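Local coordinates for flagellar hook-associated protein (Burkholderia pseudomallei, PDB 4UT1) that probably serves as a structural component of the bacterial flagellum, at the junction between the hook and the filament, at residues T367-A372 / L382-T387; A341-A346 / T423-R428; S459-I464 / S551-D556. All blocks are in the same frame, centred on the assembly; numbering follows the deposited sequence.

Overall arrangement
Contacts 1 and 2 lie side by side in one five-stranded antiparallel sheet, their centres about 10 Å apart and each about 10 Å from the centre of the chain. Contact 1 is nested along the sequence inside the loop that contact 2 closes. Strands 371-375 and 421-425 are neighbours, and Y371 O probably accepts a hydrogen bond from V424 N at 2.7 Å. Contact 3 belongs to a different β region, the D3 domain, and follows both in sequence. Its centre is about 56 Å from either of the other two, with nearest atoms about 38 Å from contact 1 and 40 Å from contact 2.

Contact 1. Residues T367-A372 / L382-T387; sequences TTSDYA and LTDRAT
A372 and T383 exchange two backbone hydrogen bonds at the open end of a β hairpin, strands 371-375 and 380-384, within the D2-like domain: A372 N meets T383 O at 2.9 Å and T383 N meets A372 O at 2.8 Å. Next to them Y371 and D384 form a non-hydrogen-bonded antiparallel pair, where Y371 CA donates a C-H contact to T383 O. Past the strands, R385 N gives D370 O an almost straight bond (2.8 Å, 178°), although the donor is tilted from the carbonyl plane. L382 CD1 packs on Y371 CB at 3.6 Å, with CD2 coming obliquely to the ring. S369 OG lies 3.0 Å from each carboxylate oxygen of D384, OD1 and OD2, a weak link in which either may take the proton. R385 runs along the backbone, CD 3.3 Å from Y371 O, then bends at chi3 (56°), turning NE to a water in the guanidinium plane that donates to D370 OD2. That oxygen also makes a salt bridge with R428. In the second shell, S369 N donates to Y371 OH, tying the ring to the incoming loop, and D384 OD1 accepts from A386 N at 2.9 Å in an Asx turn. Back at the A372-T383 pair, another water donates to A372 O and hydrogen-bonds T383 OG1.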
loop_
_atom_site.group_PDB
_atom_site.type_symbol
_atom_site.label_atom_id
_atom_site.label_comp_id
_atom_site.label_asym_id
_atom_site.label_seq_id
_atom_site.Cartn_x
_atom_site.Cartn_y
_atom_site.Cartn_z
ATOM N N THR A 367 -1.022 1.337 5.193
ATOM C CA THR A 367 -0.375 2.493 4.604
ATOM C C THR A 367 -0.429 2.372 3.090
ATOM O O THR A 367 -0.704 1.287 2.573
ATOM C CB THR A 367 1.085 2.602 5.056
ATOM O OG1 THR A 367 1.732 1.344 4.831
ATOM C CG2 THR A 367 1.137 2.929 6.551
ATOM N N THR A 368 -0.160 3.475 2.393
ATOM C CA THR A 368 -0.258 3.501 0.935
ATOM C C THR A 368 1.004 4.001 0.236
ATOM O O THR A 368 1.004 4.139 -0.996
ATOM C CB THR A 368 -1.413 4.391 0.463
ATOM O OG1 THR A 368 -1.235 5.715 0.978
ATOM C CG2 THR A 368 -2.759 3.834 0.946
ATOM N N SER A 369 2.051 4.294 1.007
ATOM C CA SER A 369 3.326 4.772 0.432
ATOM C C SER A 369 4.528 3.885 0.782
ATOM O O SER A 369 4.370 2.758 1.261
ATOM C CB SER A 369 3.614 6.216 0.890
ATOM O OG SER A 369 4.679 6.777 0.110
ATOM N N ASP A 370 5.734 4.393 0.505
ATOM C CA ASP A 370 6.990 3.719 0.855
ATOM C C ASP A 370 7.711 4.586 1.875
ATOM O O ASP A 370 7.633 5.814 1.804
ATOM C CB ASP A 370 7.945 3.528 -0.338
ATOM C CG ASP A 370 7.377 2.669 -1.463
ATOM O OD1 ASP A 370 6.541 1.776 -1.215
ATOM O OD2 ASP A 370 7.821 2.893 -2.620
ATOM N N TYR A 371 8.452 3.964 2.781
ATOM C CA TYR A 371 9.062 4.732 3.872
ATOM C C TYR A 371 10.509 4.382 4.147
ATOM O O TYR A 371 11.001 3.326 3.759
ATOM C CB TYR A 371 8.247 4.555 5.167
ATOM C CG TYR A 371 6.779 4.730 4.913
ATOM C CD1 TYR A 371 6.192 5.990 4.923
ATOM C CD2 TYR A 371 5.985 3.638 4.589
ATOM C CE1 TYR A 371 4.839 6.150 4.635
ATOM C CE2 TYR A 371 4.637 3.786 4.303
ATOM C CZ TYR A 371 4.070 5.041 4.323
ATOM O OH TYR A 371 2.727 5.170 4.031
ATOM N N ALA A 372 11.192 5.284 4.849
ATOM C CA ALA A 372 12.470 4.940 5.445
ATOM C C ALA A 372 12.351 5.254 6.932
ATOM O O ALA A 372 11.841 6.311 7.287
ATOM C CB ALA A 372 13.614 5.716 4.801
ATOM N N LEU A 382 10.293 8.354 10.693
ATOM C CA LEU A 382 9.730 7.706 9.514
ATOM C C LEU A 382 9.508 8.763 8.455
ATOM O O LEU A 382 8.756 9.716 8.666
ATOM C CB LEU A 382 8.412 6.993 9.850
ATOM C CG LEU A 382 7.895 6.047 8.760
ATOM C CD1 LEU A 382 8.699 4.761 8.768
ATOM C CD2 LEU A 382 6.413 5.751 8.943
ATOM N N THR A 383 10.162 8.591 7.310
ATOM C CA THR A 383 10.039 9.521 6.205
ATOM C C THR A 383 9.388 8.852 4.994
ATOM O O THR A 383 9.699 7.708 4.667
ATOM C CB THR A 383 11.411 10.073 5.803
ATOM O OG1 THR A 383 12.036 10.656 6.960
ATOM C CG2 THR A 383 11.265 11.119 4.728
ATOM N N ASP A 384 8.466 9.566 4.364
ATOM C CA ASP A 384 7.841 9.126 3.115
ATOM C C ASP A 384 8.858 9.262 1.982
ATOM O O ASP A 384 9.365 10.357 1.731
ATOM C CB ASP A 384 6.578 9.953 2.847
ATOM C CG ASP A 384 5.782 9.447 1.667
ATOM O OD1 ASP A 384 6.370 9.262 0.588
ATOM O OD2 ASP A 384 4.562 9.259 1.820
ATOM N N ARG A 385 9.159 8.155 1.303
ATOM C CA ARG A 385 10.229 8.137 0.305
ATOM C C ARG A 385 9.864 8.851 -1.000
ATOM O O ARG A 385 10.745 9.242 -1.758
ATOM C CB ARG A 385 10.646 6.691 0.008
ATOM C CG ARG A 385 11.609 6.098 1.036
ATOM C CD ARG A 385 11.811 4.598 0.837
ATOM N NE ARG A 385 12.284 4.219 -0.504
ATOM C CZ ARG A 385 13.557 4.181 -0.895
ATOM N NH1 ARG A 385 14.543 4.548 -0.077
ATOM N NH2 ARG A 385 13.849 3.799 -2.138
ATOM N N ALA A 386 8.572 9.011 -1.262
ATOM C CA ALA A 386 8.112 9.654 -2.488
ATOM C C ALA A 386 8.182 11.175 -2.382
ATOM O O ALA A 386 8.569 11.870 -3.332
ATOM C CB ALA A 386 6.682 9.215 -2.811
ATOM N N THR A 387 7.814 11.682 -1.215
ATOM C CA THR A 387 7.701 13.120 -0.999
ATOM C C THR A 387 8.866 13.687 -0.193
ATOM O O THR A 387 9.152 14.882 -0.257
ATOM C CB THR A 387 6.400 13.469 -0.263
ATOM O OG1 THR A 387 6.424 12.887 1.044
ATOM C CG2 THR A 387 5.188 12.935 -1.016
HETATM O O HOH W 1 10.361 3.786 -2.386
HETATM O O HOH W 2 13.582 8.680 7.811
#

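Contact 2. Residues A341-A346 / T423-R428; sequences APAVYA and TVLPTR. With EDO (1,2-ethanediol), chain L.
A343 and L425 make a hydrogen-bonded antiparallel pair, and Y345 with T423 makes another, so that four backbone bonds stitch edge strand 343-346 to strand 421-425; the two short axes run 4.8 Å apart at 171°. L425 N donates to A343 O at 2.8 Å, and A343 N to L425 O. Between these pairs V344 CA donates a C-H contact to T423 O at 3.2 Å. The anti torsion of V344 (chi1 -176°) brings CG1 to 3.6 Å from the same T423 O.

The packing is tightest at two places. Just before the strand, P342 CB rests on P426 CA at 3.6 Å, proline against proline. On the face that carries A343, Y345 and L425, L425 CD1 lies between two flat groups, touching Y345 CE2 at the ring edge (3.9 Å) and sitting 3.7 Å above the plane of the R428 guanidinium, over its centre. The looser side is the outer edge of the sheet. There V344 N, turned away from strand 421-425, donates instead to O1 of an ethanediol at 3.1 Å, a molecule probably taken up from the crystallisation liquor. Its C1 approaches the Y345 ring obliquely, on the CE1 side.

Polar ends of the inner strand and of the loop that follows it are tied to the rest of the chain: T423 OG1 bonds S255 O, and R428 forms salt bridges with D256 and D370. V344 and V424 pack on V358 of strand 356-360, V424 and P426 also on L408 of strand 408-412, while T427 OG1 bonds A305 O of helix 287-322.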
loop_
_atom_site.group_PDB
_atom_site.type_symbol
_atom_site.label_atom_id
_atom_site.label_comp_id
_atom_site.label_asym_id
_atom_site.label_seq_id
_atom_site.Cartn_x
_atom_site.Cartn_y
_atom_site.Cartn_z
ATOM N N ALA A 341 4.414 -10.552 3.805
ATOM C CA ALA A 341 4.608 -9.499 4.793
ATOM C C ALA A 341 5.308 -8.304 4.160
ATOM O O ALA A 341 5.820 -8.393 3.046
ATOM C CB ALA A 341 5.404 -10.016 6.000
ATOM N N PRO A 342 5.299 -7.167 4.861
ATOM C CA PRO A 342 6.015 -5.987 4.375
ATOM C C PRO A 342 7.462 -6.308 4.012
ATOM O O PRO A 342 8.026 -7.293 4.491
ATOM C CB PRO A 342 5.929 -5.032 5.557
ATOM C CG PRO A 342 4.601 -5.360 6.176
ATOM C CD PRO A 342 4.445 -6.857 6.019
ATOM N N ALA A 343 8.051 -5.496 3.152
ATOM C CA ALA A 343 9.442 -5.675 2.797
ATOM C C ALA A 343 10.263 -4.666 3.574
ATOM O O ALA A 343 9.891 -3.489 3.649
ATOM C CB ALA A 343 9.650 -5.506 1.292
ATOM N N VAL A 344 11.372 -5.129 4.144
ATOM C CA VAL A 344 12.278 -4.253 4.880
ATOM C C VAL A 344 13.725 -4.497 4.436
ATOM O O VAL A 344 14.197 -5.635 4.406
ATOM C CB VAL A 344 12.169 -4.453 6.401
ATOM C CG1 VAL A 344 13.071 -3.456 7.131
ATOM C CG2 VAL A 344 10.721 -4.314 6.858
ATOM N N TYR A 345 14.402 -3.424 4.055
ATOM C CA TYR A 345 15.827 -3.482 3.723
ATOM C C TYR A 345 16.639 -2.626 4.678
ATOM O O TYR A 345 16.338 -1.449 4.844
ATOM C CB TYR A 345 16.096 -2.984 2.300
ATOM C CG TYR A 345 15.376 -3.734 1.217
ATOM C CD1 TYR A 345 15.750 -5.021 0.883
ATOM C CD2 TYR A 345 14.320 -3.151 0.527
ATOM C CE1 TYR A 345 15.093 -5.714 -0.105
ATOM C CE2 TYR A 345 13.662 -3.831 -0.462
ATOM C CZ TYR A 345 14.055 -5.115 -0.776
ATOM O OH TYR A 345 13.413 -5.809 -1.763
ATOM N N ALA A 346 17.681 -3.198 5.274
ATOM C CA ALA A 346 18.658 -2.378 5.982
ATOM C C ALA A 346 19.488 -1.633 4.931
ATOM O O ALA A 346 19.975 -2.236 3.977
ATOM C CB ALA A 346 19.534 -3.228 6.879
ATOM N N THR A 423 14.677 0.724 4.776
ATOM C CA THR A 423 13.600 0.947 3.831
ATOM C C THR A 423 12.425 0.080 4.217
ATOM O O THR A 423 12.570 -1.110 4.469
ATOM C CB THR A 423 14.015 0.637 2.396
ATOM O OG1 THR A 423 15.160 1.417 2.086
ATOM C CG2 THR A 423 12.877 0.986 1.428
ATOM N N VAL A 424 11.257 0.695 4.285
ATOM C CA VAL A 424 10.067 -0.021 4.697
ATOM C C VAL A 424 9.039 0.076 3.598
ATOM O O VAL A 424 8.569 1.176 3.278
ATOM C CB VAL A 424 9.492 0.533 5.996
ATOM C CG1 VAL A 424 8.196 -0.204 6.351
ATOM C CG2 VAL A 424 10.525 0.398 7.112
ATOM N N LEU A 425 8.712 -1.078 3.015
ATOM C CA LEU A 425 7.770 -1.165 1.905
ATOM C C LEU A 425 6.609 -2.042 2.340
ATOM O O LEU A 425 6.607 -3.252 2.090
ATOM C CB LEU A 425 8.443 -1.750 0.652
ATOM C CG LEU A 425 9.783 -1.162 0.184
ATOM C CD1 LEU A 425 10.289 -1.904 -1.056
ATOM C CD2 LEU A 425 9.639 0.324 -0.139
ATOM N N PRO A 426 5.628 -1.448 3.033
ATOM C CA PRO A 426 4.577 -2.256 3.651
ATOM C C PRO A 426 3.643 -2.928 2.653
ATOM O O PRO A 426 3.107 -3.983 2.999
ATOM C CB PRO A 426 3.809 -1.240 4.498
ATOM C CG PRO A 426 4.797 -0.086 4.704
ATOM C CD PRO A 426 5.517 -0.026 3.395
ATOM N N THR A 427 3.458 -2.358 1.459
ATOM C CA THR A 427 2.431 -2.869 0.540
ATOM C C THR A 427 2.883 -3.168 -0.888
ATOM O O THR A 427 2.122 -3.763 -1.648
ATOM C CB THR A 427 1.249 -1.893 0.422
ATOM O OG1 THR A 427 1.715 -0.631 -0.073
ATOM C CG2 THR A 427 0.564 -1.698 1.780
ATOM N N ARG A 428 4.094 -2.769 -1.259
ATOM C CA ARG A 428 4.531 -3.001 -2.640
ATOM C C ARG A 428 4.433 -4.477 -3.012
ATOM O O ARG A 428 3.950 -4.820 -4.100
ATOM C CB ARG A 428 5.973 -2.522 -2.866
ATOM C CG ARG A 428 6.382 -2.672 -4.330
ATOM C CD ARG A 428 7.840 -2.312 -4.594
ATOM N NE ARG A 428 8.126 -0.906 -4.327
ATOM C CZ ARG A 428 9.339 -0.368 -4.398
ATOM N NH1 ARG A 428 10.381 -1.126 -4.735
ATOM N NH2 ARG A 428 9.511 0.927 -4.135
HETATM C C1 EDO L . 12.992 -7.617 2.275
HETATM O O1 EDO L . 11.997 -7.981 3.248
HETATM C C2 EDO L . 13.342 -8.786 1.359
HETATM O O2 EDO L . 14.082 -9.800 2.050
#

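Contact 3. Residues S459-I464 / S551-D556; sequences SGTGVI and SGTPAD. With EDO (1,2-ethanediol), chain U.
V463 and S551 pair through backbone hydrogen bonds in both directions, V463 N to S551 O at 2.9 Å and S551 N to V463 O at 3.0 Å, an antiparallel bridge where strand 463-470 begins and strand 546-551 ends. A water donates to V463 O and also bonds S551 OG. Beyond the bridge both segments leave regular strand geometry but remain joined. T461 N donates to T553 O at 2.8 Å, from well above the carbonyl plane, and T461 OG1 accepts from T553 N at 2.8 Å. With chi1 at 58°, this hydroxyl lies between the backbone N and the carbonyl carbon of T461, a side chain standing in for a backbone acceptor.

C-H contacts fill the intervals. A CA-H of G552 is directed at T461 O (3.5 Å, 160° at the hydrogen), and G462 CA approaches S551 O at 3.4 Å. The close approach at G460 and G552 depends on their lack of side chains, and G552 also has the positive phi (81°) that glycine accepts readily.

A555 CB lies 3.2 Å from S459 OG, a van der Waals touch of a methyl on a hydroxyl oxygen.

The carboxylate of D558 gathers the amides of S459, G460 and A555, tying the two segments together at the end away from the V463-S551 bridge, on the surface of the D3 domain. P554, which is buried, packs on Y484 of strand 480-485 and, like I464, on F560 of strand 559-564.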
loop_
_atom_site.group_PDB
_atom_site.type_symbol
_atom_site.label_atom_id
_atom_site.label_comp_id
_atom_site.label_asym_id
_atom_site.label_seq_id
_atom_site.Cartn_x
_atom_site.Cartn_y
_atom_site.Cartn_z
ATOM N N SER A 459 -46.328 -14.966 25.006
ATOM C CA SER A 459 -47.659 -14.490 24.677
ATOM C C SER A 459 -47.635 -13.013 24.315
ATOM O O SER A 459 -48.589 -12.491 23.753
ATOM C CB SER A 459 -48.617 -14.735 25.842
ATOM O OG SER A 459 -48.243 -13.958 26.969
ATOM N N GLY A 460 -46.538 -12.334 24.632
ATOM C CA GLY A 460 -46.462 -10.897 24.395
ATOM C C GLY A 460 -46.080 -10.533 22.968
ATOM O O GLY A 460 -46.157 -11.368 22.075
ATOM N N THR A 461 -45.678 -9.281 22.759
ATOM C CA THR A 461 -45.310 -8.785 21.443
ATOM C C THR A 461 -43.811 -8.534 21.334
ATOM O O THR A 461 -43.374 -7.776 20.471
ATOM C CB THR A 461 -46.042 -7.472 21.109
ATOM O OG1 THR A 461 -45.736 -6.485 22.105
ATOM C CG2 THR A 461 -47.562 -7.695 21.047
ATOM N N GLY A 462 -43.038 -9.137 22.233
ATOM C CA GLY A 462 -41.592 -8.966 22.212
ATOM C C GLY A 462 -41.018 -9.602 20.964
ATOM O O GLY A 462 -41.398 -10.718 20.604
ATOM N N VAL A 463 -40.094 -8.907 20.315
ATOM C CA VAL A 463 -39.444 -9.431 19.112
ATOM C C VAL A 463 -37.942 -9.187 19.211
ATOM O O VAL A 463 -37.499 -8.051 19.374
ATOM C CB VAL A 463 -39.986 -8.789 17.840
ATOM C CG1 VAL A 463 -41.452 -9.213 17.588
ATOM C CG2 VAL A 463 -39.892 -7.302 17.937
ATOM N N ILE A 464 -37.164 -10.255 19.140
ATOM C CA ILE A 464 -35.719 -10.117 19.280
ATOM C C ILE A 464 -35.066 -10.336 17.911
ATOM O O ILE A 464 -35.564 -11.119 17.098
ATOM C CB ILE A 464 -35.155 -11.099 20.329
ATOM C CG1 ILE A 464 -33.696 -10.755 20.693
ATOM C CG2 ILE A 464 -35.298 -12.554 19.879
ATOM C CD1 ILE A 464 -33.234 -11.435 21.983
ATOM N N SER A 551 -37.507 -5.378 20.733
ATOM C CA SER A 551 -38.520 -4.342 20.636
ATOM C C SER A 551 -39.848 -4.971 21.026
ATOM O O SER A 551 -39.920 -6.174 21.252
ATOM C CB SER A 551 -38.579 -3.747 19.229
ATOM O OG SER A 551 -39.026 -4.709 18.301
ATOM N N GLY A 552 -40.892 -4.158 21.114
ATOM C CA GLY A 552 -42.195 -4.668 21.499
ATOM C C GLY A 552 -42.367 -4.852 22.998
ATOM O O GLY A 552 -41.499 -4.474 23.800
ATOM N N THR A 553 -43.494 -5.455 23.372
ATOM C CA THR A 553 -43.853 -5.614 24.776
ATOM C C THR A 553 -43.976 -7.081 25.165
ATOM O O THR A 553 -45.028 -7.700 24.945
ATOM C CB THR A 553 -45.178 -4.898 25.081
ATOM O OG1 THR A 553 -45.072 -3.520 24.696
ATOM C CG2 THR A 553 -45.521 -4.986 26.566
ATOM N N PRO A 554 -42.910 -7.648 25.756
ATOM C CA PRO A 554 -43.028 -9.028 26.231
ATOM C C PRO A 554 -44.061 -9.103 27.361
ATOM O O PRO A 554 -44.223 -8.124 28.084
ATOM C CB PRO A 554 -41.623 -9.355 26.755
ATOM C CG PRO A 554 -40.724 -8.207 26.293
ATOM C CD PRO A 554 -41.634 -7.029 26.163
ATOM N N ALA A 555 -44.741 -10.234 27.494
ATOM C CA ALA A 555 -45.594 -10.479 28.650
ATOM C C ALA A 555 -44.714 -10.872 29.827
ATOM O O ALA A 555 -43.532 -11.151 29.646
ATOM C CB ALA A 555 -46.611 -11.570 28.355
ATOM N N ASP A 556 -45.284 -10.893 31.032
ATOM C CA ASP A 556 -44.534 -11.326 32.204
ATOM C C ASP A 556 -44.117 -12.778 32.009
ATOM O O ASP A 556 -44.929 -13.611 31.596
ATOM C CB ASP A 556 -45.370 -11.161 33.491
ATOM C CG ASP A 556 -44.575 -11.490 34.747
ATOM O OD1 ASP A 556 -43.515 -10.870 34.963
ATOM O OD2 ASP A 556 -44.994 -12.386 35.500
HETATM C C1 EDO U . -43.727 -17.324 29.633
HETATM O O1 EDO U . -43.726 -18.712 29.286
HETATM C C2 EDO U . -45.031 -16.667 29.234
HETATM O O2 EDO U . -45.039 -15.297 29.648
HETATM O O HOH W 3 -36.185 -5.715 17.705
#